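Local atomic coordinates of hypothetical protein Atu0120 (Agrobacterium tumefaciens, PDB entry 2I6H), a protein that is of unknown function, belongs to the bacterial DUF924 family and folds into helices and loops without beta strands. Residues A[71-74]-A[75-78]; A[108-111]-A[112-115]; A[114-117]-A[118-122]. All blocks are in the same frame, centred on the assembly; numbering follows the deposited sequence.

Interaction 1: A[71-74]-A[75-78]; sequences RELD and GWLE. With CA (calcium ion), chain C.
Leu73 lays a methyl group over the indole of Trp76 only three residues further on, across a turn that leads into the 3-10 segment 76-78. CD1 of Leu73 stands 3.8 Å from the centroid of the six-membered ring of Trp76, 15° off the ring normal, a CH-pi contact in which the two side chains run alongside each other. Both have CG anti to their own carbonyl carbon (chi1 -55° for Leu73, -70° for Trp76), which sends them the same way. Two i to i+3 backbone bonds close the turn: Trp76 N donates to Leu73 O at 2.9 Å and Leu77 N to Asp74 O at 3.0 Å. A water joins Glu72 O to the amide of Gly75. Before the turn, Arg71, at positive phi, ends helix 51-69 in a Schellman motif and grips Asp74 side-on. NE of Arg71 reaches OD1 of Asp74 at 3.0 Å on the syn lone pair, in the guanidinium plane. NH2 of Arg71 meets OD2 of Asp74 at 2.8 Å, from outside the carboxylate plane. The indole NE1 is bonded to the carbonyl of Met23. Glu78, its chain extended, binds a calcium ion with both carboxylate oxygens, beside a water. The chemistry is thus divided: an apolar side buried against helices 51-69 and 80-97, and a paired charge that probably stiffens the loop.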
ATOM      1  N   ARG A  71     -12.130  28.976   5.246  1.00  9.80           N
ATOM      2  CA  ARG A  71     -13.524  28.579   5.626  1.00 10.69           C
ATOM      3  C   ARG A  71     -14.562  29.178   4.665  1.00 11.02           C
ATOM      4  O   ARG A  71     -15.684  29.553   5.072  1.00 12.97           O
ATOM      5  CB  ARG A  71     -13.844  28.923   7.119  1.00  9.47           C
ATOM      6  CG  ARG A  71     -12.814  28.324   8.110  1.00 11.05           C
ATOM      7  CD  ARG A  71     -12.779  26.783   7.995  1.00 10.22           C
ATOM      8  NE  ARG A  71     -14.065  26.210   8.385  1.00 11.47           N
ATOM      9  CZ  ARG A  71     -14.401  25.919   9.653  1.00 15.76           C
ATOM     10  NH1 ARG A  71     -13.533  26.114  10.644  1.00 14.41           N
ATOM     11  NH2 ARG A  71     -15.616  25.437   9.939  1.00 16.53           N
ATOM     12  N   GLU A  72     -14.196  29.266   3.391  1.00 10.22           N
ATOM     13  CA  GLU A  72     -15.122  29.763   2.355  1.00 10.63           C
ATOM     14  C   GLU A  72     -15.887  28.633   1.691  1.00 10.89           C
ATOM     15  O   GLU A  72     -16.906  28.887   1.003  1.00 11.61           O
ATOM     16  CB  GLU A  72     -14.374  30.570   1.309  1.00 10.76           C
ATOM     17  CG  GLU A  72     -13.868  31.898   1.909  1.00 12.01           C
ATOM     18  CD  GLU A  72     -12.895  32.645   1.053  1.00 16.62           C
ATOM     19  OE1 GLU A  72     -12.525  32.182  -0.056  1.00 19.04           O
ATOM     20  OE2 GLU A  72     -12.496  33.741   1.512  1.00 17.20           O
ATOM     21  N   LEU A  73     -15.417  27.397   1.895  1.00  9.49           N
ATOM     22  CA  LEU A  73     -15.992  26.247   1.196  1.00  9.70           C
ATOM     23  C   LEU A  73     -16.661  25.226   2.116  1.00  9.96           C
ATOM     24  O   LEU A  73     -16.803  24.050   1.723  1.00 10.02           O
ATOM     25  CB  LEU A  73     -14.886  25.550   0.359  1.00  9.40           C
ATOM     26  CG  LEU A  73     -14.155  26.494  -0.615  1.00  9.89           C
ATOM     27  CD1 LEU A  73     -13.131  25.692  -1.371  1.00 10.84           C
ATOM     28  CD2 LEU A  73     -15.201  27.169  -1.579  1.00  9.63           C
ATOM     29  N   ASP A  74     -17.087  25.658   3.320  1.00 10.43           N
ATOM     30  CA  ASP A  74     -17.707  24.739   4.274  1.00 10.89           C
ATOM     31  C   ASP A  74     -18.962  24.108   3.693  1.00 10.45           C
ATOM     32  O   ASP A  74     -19.345  23.024   4.102  1.00 11.53           O
ATOM     33  CB  ASP A  74     -18.106  25.421   5.607  1.00 10.99           C
ATOM     34  CG  ASP A  74     -16.890  25.866   6.463  1.00 12.12           C
ATOM     35  OD1 ASP A  74     -15.755  25.983   5.962  1.00 11.82           O
ATOM     36  OD2 ASP A  74     -17.108  26.131   7.676  1.00 14.83           O
ATOM     37  N   GLY A  75     -19.611  24.830   2.788  1.00 10.33           N
ATOM     38  CA  GLY A  75     -20.794  24.344   2.089  1.00  9.81           C
ATOM     39  C   GLY A  75     -20.556  23.044   1.329  1.00  9.06           C
ATOM     40  O   GLY A  75     -21.513  22.327   1.007  1.00  8.68           O
ATOM     41  N   TRP A  76     -19.293  22.742   1.020  1.00  8.50           N
ATOM     42  CA  TRP A  76     -18.962  21.487   0.314  1.00  9.82           C
ATOM     43  C   TRP A  76     -19.245  20.253   1.166  1.00 10.05           C
ATOM     44  O   TRP A  76     -19.325  19.127   0.655  1.00 10.68           O
ATOM     45  CB  TRP A  76     -17.492  21.498  -0.165  1.00  9.13           C
ATOM     46  CG  TRP A  76     -17.241  22.471  -1.284  1.00  9.24           C
ATOM     47  CD1 TRP A  76     -18.080  23.486  -1.722  1.00  8.60           C
ATOM     48  CD2 TRP A  76     -16.066  22.545  -2.095  1.00  9.33           C
ATOM     49  NE1 TRP A  76     -17.473  24.194  -2.760  1.00 10.46           N
ATOM     50  CE2 TRP A  76     -16.243  23.630  -3.014  1.00 10.09           C
ATOM     51  CE3 TRP A  76     -14.877  21.810  -2.142  1.00 11.72           C
ATOM     52  CZ2 TRP A  76     -15.266  23.979  -3.957  1.00 11.51           C
ATOM     53  CZ3 TRP A  76     -13.897  22.170  -3.109  1.00  9.44           C
ATOM     54  CH2 TRP A  76     -14.114  23.235  -3.999  1.00  9.27           C
ATOM     55  N   LEU A  77     -19.386  20.456   2.476  1.00 10.90           N
ATOM     56  CA  LEU A  77     -19.784  19.336   3.343  1.00  9.23           C
ATOM     57  C   LEU A  77     -21.165  18.769   2.946  1.00 10.43           C
ATOM     58  O   LEU A  77     -21.510  17.649   3.326  1.00 10.37           O
ATOM     59  CB  LEU A  77     -19.780  19.760   4.820  1.00  9.67           C
ATOM     60  CG  LEU A  77     -18.364  19.929   5.425  1.00 12.59           C
ATOM     61  CD1 LEU A  77     -18.482  20.620   6.797  1.00 13.31           C
ATOM     62  CD2 LEU A  77     -17.584  18.555   5.512  1.00 15.95           C
ATOM     63  N   GLU A  78     -21.950  19.544   2.190  1.00 10.29           N
ATOM     64  CA  GLU A  78     -23.283  19.056   1.788  1.00 11.49           C
ATOM     65  C   GLU A  78     -23.242  17.842   0.820  1.00 11.10           C
ATOM     66  O   GLU A  78     -24.202  17.032   0.791  1.00 11.71           O
ATOM     67  CB  GLU A  78     -24.093  20.215   1.189  1.00 10.35           C
ATOM     68  CG  GLU A  78     -25.481  19.788   0.803  1.00 13.56           C
ATOM     69  CD  GLU A  78     -26.361  20.941   0.270  1.00 13.52           C
ATOM     70  OE1 GLU A  78     -26.009  22.131   0.371  1.00 11.72           O
ATOM     71  OE2 GLU A  78     -27.446  20.612  -0.268  1.00 12.53           O
TER
HETATM   72 CA    CA C 501     -28.056  22.878  -0.924  1.00 15.96          CA
HETATM   73  O   HOH W   1     -19.280  27.398   1.409  1.00 13.15           O
HETATM   74  O   HOH W   2     -26.573  22.542  -2.888  1.00 19.57           O

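Interaction 2: A[108-111]-A[112-115]; sequences DPLA and RFFA
With CG anti to the backbone N, the chi1 of Leu110 (-173°) brings its CD1 alongside the ring of Phe114, whose own CG lies anti to its carbonyl carbon (chi1 -77°), and the two side chains point the same way. CD1 of Leu110 sits over one face of the phenyl ring, 4.0 Å from the centroid of Phe114 and displaced toward the rim, a CH-pi contact between positions i and i+4. The nearest ring atom is CZ of Phe114, 3.8 Å from CD1 of Leu110. The same methyl of Leu110 also approaches Phe113, but more loosely, CD1 of Leu110 lying 4.3 Å from CD2 of Phe113. Around the helix, Arg112 bends at chi3 (-62°) and folds back over the first turn. In the conformer described, one of two and therefore doubtful as a fixed contact, CA of Pro109 lies over one face of the guanidinium, near its rim. The carboxylate of Asp108 is held by a salt bridge to Arg95. Beneath these side chains run four regular i to i+4 amide bonds, from Arg112 N to Asp108 O at 2.9 Å through to Ala115 N to Ala111 O at 2.7 Å. This is the first part of helix 108-120. Leu110 and Phe114 pack on Leu90 of helix 80-97, and Phe114 also on Met87, while Arg71, Asp74 and Leu77 of the loop between helices 51-69 and 80-97 touch this side too. Arg112 and Ala115 turn to Pro138 of helix 137-140.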
ATOM      1  N   ASP A 108      -4.196  20.428   8.904  1.00  9.12           N
ATOM      2  CA  ASP A 108      -4.560  19.059   9.322  1.00  9.95           C
ATOM      3  C   ASP A 108      -5.730  19.063  10.331  1.00 10.32           C
ATOM      4  O   ASP A 108      -6.644  18.232  10.195  1.00  9.91           O
ATOM      5  CB  ASP A 108      -3.376  18.278   9.865  1.00 10.57           C
ATOM      6  CG  ASP A 108      -2.424  17.784   8.750  1.00 10.37           C
ATOM      7  OD1 ASP A 108      -2.758  17.883   7.544  1.00 12.21           O
ATOM      8  OD2 ASP A 108      -1.339  17.247   9.086  1.00 13.58           O
ATOM      9  N   PRO A 109      -5.687  19.938  11.357  1.00 10.47           N
ATOM     10  CA  PRO A 109      -6.838  19.965  12.288  1.00 10.38           C
ATOM     11  C   PRO A 109      -8.162  20.253  11.549  1.00 10.24           C
ATOM     12  O   PRO A 109      -9.206  19.628  11.851  1.00 10.06           O
ATOM     13  CB  PRO A 109      -6.490  21.115  13.264  1.00 11.51           C
ATOM     14  CG  PRO A 109      -4.990  21.107  13.276  1.00 12.19           C
ATOM     15  CD  PRO A 109      -4.594  20.846  11.809  1.00 11.11           C
ATOM     16  N   LEU A 110      -8.126  21.154  10.570  1.00  9.14           N
ATOM     17  CA  LEU A 110      -9.328  21.437   9.772  1.00  8.92           C
ATOM     18  C   LEU A 110      -9.763  20.224   8.946  1.00  8.85           C
ATOM     19  O   LEU A 110     -10.966  19.914   8.867  1.00  8.63           O
ATOM     20  CB  LEU A 110      -9.104  22.640   8.841  1.00  8.65           C
ATOM     21  CG  LEU A 110     -10.318  23.170   8.068  1.00  9.82           C
ATOM     22  CD1 LEU A 110     -11.535  23.456   9.023  1.00 12.37           C
ATOM     23  CD2 LEU A 110      -9.924  24.417   7.183  1.00  9.28           C
ATOM     24  N   ALA A 111      -8.802  19.560   8.315  1.00  8.95           N
ATOM     25  CA  ALA A 111      -9.104  18.340   7.525  1.00  9.39           C
ATOM     26  C   ALA A 111      -9.787  17.282   8.392  1.00  9.45           C
ATOM     27  O   ALA A 111     -10.785  16.682   7.960  1.00 11.67           O
ATOM     28  CB  ALA A 111      -7.858  17.792   6.895  1.00  8.86           C
ATOM     29  N   ARG A 112      -9.281  17.096   9.612  1.00 10.05           N
ATOM     30  CA  ARG A 112      -9.809  16.098  10.536  0.50 10.55           C
ATOM     31  C   ARG A 112     -11.226  16.446  10.952  1.00 10.45           C
ATOM     32  O   ARG A 112     -12.106  15.578  11.039  1.00  9.57           O
ATOM     33  CB  ARG A 112      -8.970  16.084  11.791  0.50 11.19           C
ATOM     34  CG  ARG A 112      -7.715  15.333  11.653  0.50 11.00           C
ATOM     35  CD  ARG A 112      -7.359  14.764  13.010  0.50 14.51           C
ATOM     36  NE  ARG A 112      -7.125  15.805  14.005  0.50 14.65           N
ATOM     37  CZ  ARG A 112      -6.122  16.676  13.952  0.50 15.29           C
ATOM     38  NH1 ARG A 112      -5.283  16.654  12.939  0.50  8.63           N
ATOM     39  NH2 ARG A 112      -5.971  17.587  14.908  0.50 16.49           N
ATOM     40  N   PHE A 113     -11.444  17.735  11.228  1.00 10.64           N
ATOM     41  CA  PHE A 113     -12.749  18.239  11.646  1.00 11.67           C
ATOM     42  C   PHE A 113     -13.753  17.963  10.502  1.00 11.87           C
ATOM     43  O   PHE A 113     -14.879  17.430  10.716  1.00 12.90           O
ATOM     44  CB  PHE A 113     -12.634  19.753  11.909  1.00 12.78           C
ATOM     45  CG  PHE A 113     -13.948  20.418  12.135  1.00 14.20           C
ATOM     46  CD1 PHE A 113     -14.656  20.199  13.321  1.00 19.50           C
ATOM     47  CD2 PHE A 113     -14.520  21.194  11.150  1.00 17.48           C
ATOM     48  CE1 PHE A 113     -15.923  20.819  13.527  1.00 21.36           C
ATOM     49  CE2 PHE A 113     -15.769  21.816  11.336  1.00 21.70           C
ATOM     50  CZ  PHE A 113     -16.478  21.612  12.530  1.00 19.74           C
ATOM     51  N   PHE A 114     -13.342  18.293   9.275  1.00 11.67           N
ATOM     52  CA  PHE A 114     -14.187  18.010   8.128  1.00 10.74           C
ATOM     53  C   PHE A 114     -14.361  16.521   7.838  1.00 11.23           C
ATOM     54  O   PHE A 114     -15.460  16.107   7.454  1.00  9.95           O
ATOM     55  CB  PHE A 114     -13.652  18.684   6.885  1.00 11.25           C
ATOM     56  CG  PHE A 114     -13.927  20.188   6.808  1.00 10.29           C
ATOM     57  CD1 PHE A 114     -14.925  20.831   7.541  1.00 15.63           C
ATOM     58  CD2 PHE A 114     -13.149  20.949   5.938  1.00 11.66           C
ATOM     59  CE1 PHE A 114     -15.124  22.278   7.399  1.00 15.16           C
ATOM     60  CE2 PHE A 114     -13.355  22.343   5.780  1.00 14.99           C
ATOM     61  CZ  PHE A 114     -14.369  22.990   6.496  1.00 12.41           C
ATOM     62  N   ALA A 115     -13.302  15.719   8.010  1.00 10.95           N
ATOM     63  CA  ALA A 115     -13.411  14.249   7.795  1.00 11.23           C
ATOM     64  C   ALA A 115     -14.482  13.659   8.733  1.00 11.39           C
ATOM     65  O   ALA A 115     -15.367  12.903   8.309  1.00 10.78           O
ATOM     66  CB  ALA A 115     -12.068  13.532   8.017  1.00 11.56           C
TER

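Interaction 3: A[114-117]-A[118-122]; sequences FADE and AIRRG
The last turns of helix 108-120 end in a Schellman motif, and an i to i+4 salt bridge spans the final turn. Glu117 and Arg121 form it. NE of Arg121 lies 2.7 Å from OE2 of Glu117, nearly straight at 159°, and meets the oxygen on its anti lone pair. The same oxygen of Glu117 receives a weak second bond from NH2 of Arg121 at 3.2 Å, so OE2 is gripped by two donors along one edge of the guanidinium. The carboxylate and guanidinium planes stand 84° apart, almost perpendicular. The bend of Glu117 at chi2 (55°) turns its carboxylate toward the C-terminal end of the helix, where the extended chain of Arg121 crosses it obliquely. In the conformer described, one of two, NE of Arg120 stays 4.3 Å from OE1 of Glu117, beyond a salt bridge, which may add a weak electrostatic attraction. Asp116 lies beside Arg120, but its OD1 is held by a salt bridge to Arg150. Ala115 and Ile119 pack on Phe139, Ala118 on Phe135, and Ile119 also on Leu154 of helix 145-155. The carbonyls of residues 114 to 117 accept the amides four places on, ending with Arg121 N to Glu117 O at 3.1 Å. Gly122 then takes positive phi, with two bonds back into the last turn, of which Gly122 N to Ile119 O at 2.9 Å is one. This combination is characteristic of the Schellman C-cap of an alpha-helix.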
ATOM      1  N   PHE A 114     -13.342  18.293   9.275  1.00 11.67           N
ATOM      2  CA  PHE A 114     -14.187  18.010   8.128  1.00 10.74           C
ATOM      3  C   PHE A 114     -14.361  16.521   7.838  1.00 11.23           C
ATOM      4  O   PHE A 114     -15.460  16.107   7.454  1.00  9.95           O
ATOM      5  CB  PHE A 114     -13.652  18.684   6.885  1.00 11.25           C
ATOM      6  CG  PHE A 114     -13.927  20.188   6.808  1.00 10.29           C
ATOM      7  CD1 PHE A 114     -14.925  20.831   7.541  1.00 15.63           C
ATOM      8  CD2 PHE A 114     -13.149  20.949   5.938  1.00 11.66           C
ATOM      9  CE1 PHE A 114     -15.124  22.278   7.399  1.00 15.16           C
ATOM     10  CE2 PHE A 114     -13.355  22.343   5.780  1.00 14.99           C
ATOM     11  CZ  PHE A 114     -14.369  22.990   6.496  1.00 12.41           C
ATOM     12  N   ALA A 115     -13.302  15.719   8.010  1.00 10.95           N
ATOM     13  CA  ALA A 115     -13.411  14.249   7.795  1.00 11.23           C
ATOM     14  C   ALA A 115     -14.482  13.659   8.733  1.00 11.39           C
ATOM     15  O   ALA A 115     -15.367  12.903   8.309  1.00 10.78           O
ATOM     16  CB  ALA A 115     -12.068  13.532   8.017  1.00 11.56           C
ATOM     17  N   ASP A 116     -14.401  14.045   9.997  1.00 10.56           N
ATOM     18  CA  ASP A 116     -15.410  13.628  10.990  1.00 12.28           C
ATOM     19  C   ASP A 116     -16.851  13.966  10.528  1.00 12.10           C
ATOM     20  O   ASP A 116     -17.777  13.104  10.557  1.00 11.08           O
ATOM     21  CB  ASP A 116     -15.122  14.318  12.329  1.00 12.64           C
ATOM     22  CG  ASP A 116     -16.182  13.960  13.405  1.00 14.49           C
ATOM     23  OD1 ASP A 116     -16.251  12.781  13.841  1.00 14.96           O
ATOM     24  OD2 ASP A 116     -16.981  14.869  13.744  1.00 15.94           O
ATOM     25  N   GLU A 117     -17.030  15.204  10.091  1.00 11.75           N
ATOM     26  CA  GLU A 117     -18.347  15.671   9.640  1.00 12.91           C
ATOM     27  C   GLU A 117     -18.820  14.907   8.387  1.00 12.50           C
ATOM     28  O   GLU A 117     -19.984  14.498   8.298  1.00 11.66           O
ATOM     29  CB  GLU A 117     -18.373  17.186   9.415  1.00 13.65           C
ATOM     30  CG  GLU A 117     -19.769  17.705   9.004  1.00 15.89           C
ATOM     31  CD  GLU A 117     -20.909  17.329   9.988  1.00 21.49           C
ATOM     32  OE1 GLU A 117     -20.649  17.077  11.201  1.00 18.37           O
ATOM     33  OE2 GLU A 117     -22.073  17.298   9.508  1.00 20.84           O
ATOM     34  N   ALA A 118     -17.906  14.686   7.450  1.00 10.86           N
ATOM     35  CA  ALA A 118     -18.215  13.947   6.221  1.00 11.32           C
ATOM     36  C   ALA A 118     -18.626  12.510   6.524  1.00 11.16           C
ATOM     37  O   ALA A 118     -19.593  12.006   5.942  1.00 11.03           O
ATOM     38  CB  ALA A 118     -16.995  13.997   5.243  1.00 11.56           C
ATOM     39  N   ILE A 119     -17.911  11.866   7.449  1.00 10.89           N
ATOM     40  CA  ILE A 119     -18.214  10.506   7.832  1.00 12.80           C
ATOM     41  C   ILE A 119     -19.585  10.457   8.532  1.00 13.49           C
ATOM     42  O   ILE A 119     -20.392   9.525   8.297  1.00 14.16           O
ATOM     43  CB  ILE A 119     -17.097   9.912   8.667  1.00 12.21           C
ATOM     44  CG1 ILE A 119     -15.889   9.683   7.721  1.00 13.00           C
ATOM     45  CG2 ILE A 119     -17.523   8.528   9.307  1.00 12.08           C
ATOM     46  CD1 ILE A 119     -14.601   9.402   8.450  1.00 12.50           C
ATOM     47  N   ARG A 120     -19.860  11.481   9.339  1.00 13.51           N
ATOM     48  CA  ARG A 120     -21.139  11.547  10.044  0.50 13.76           C
ATOM     49  C   ARG A 120     -22.281  11.617   9.040  1.00 14.26           C
ATOM     50  O   ARG A 120     -23.361  11.072   9.288  1.00 15.09           O
ATOM     51  CB  ARG A 120     -21.161  12.725  11.008  0.50 14.00           C
ATOM     52  CG  ARG A 120     -20.397  12.469  12.302  0.50 13.67           C
ATOM     53  CD  ARG A 120     -20.473  13.650  13.260  0.50 16.20           C
ATOM     54  NE  ARG A 120     -21.806  13.872  13.814  0.50 16.37           N
ATOM     55  CZ  ARG A 120     -22.341  13.199  14.843  0.50 17.48           C
ATOM     56  NH1 ARG A 120     -21.688  12.201  15.440  0.50 19.57           N
ATOM     57  NH2 ARG A 120     -23.554  13.504  15.269  0.50 15.51           N
ATOM     58  N   ARG A 121     -22.028  12.263   7.894  1.00 13.50           N
ATOM     59  CA  ARG A 121     -23.042  12.406   6.848  1.00 12.71           C
ATOM     60  C   ARG A 121     -23.088  11.182   5.934  1.00 12.44           C
ATOM     61  O   ARG A 121     -23.907  11.157   5.026  1.00 13.18           O
ATOM     62  CB  ARG A 121     -22.771  13.642   5.989  1.00 13.08           C
ATOM     63  CG  ARG A 121     -22.947  14.937   6.768  1.00 14.60           C
ATOM     64  CD  ARG A 121     -22.614  16.183   5.997  1.00 17.30           C
ATOM     65  NE  ARG A 121     -22.654  17.354   6.897  1.00 18.16           N
ATOM     66  CZ  ARG A 121     -23.209  18.521   6.605  1.00 21.64           C
ATOM     67  NH1 ARG A 121     -23.833  18.707   5.443  1.00 25.21           N
ATOM     68  NH2 ARG A 121     -23.146  19.510   7.480  1.00 20.99           N
ATOM     69  N   GLY A 122     -22.177  10.228   6.130  1.00 11.12           N
ATOM     70  CA  GLY A 122     -22.144   8.977   5.312  1.00 11.52           C
ATOM     71  C   GLY A 122     -21.389   9.128   3.992  1.00 11.28           C
ATOM     72  O   GLY A 122     -21.431   8.231   3.123  1.00 11.46           O
TER

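From the N terminus, interaction 1 comes first, forming the turn that carries the chain from helix 51-69 to helix 80-97. Interactions 2 and 3 follow in series on helix 108-120, overlapping at Phe114 and Ala115, so that one begins where the other ends; none encloses another. Phe114 ties all three together: its ring packs against Asp74 and Leu77 of interaction 1, while Arg71 reaches both Phe114 and Leu110. At the C-terminal end of this helical run, Arg121 of interaction 3 lies against Leu77 and Glu78. The loop 71-78 thus flanks helix 108-120 over much of its length, joining it to the helices that bracket the loop.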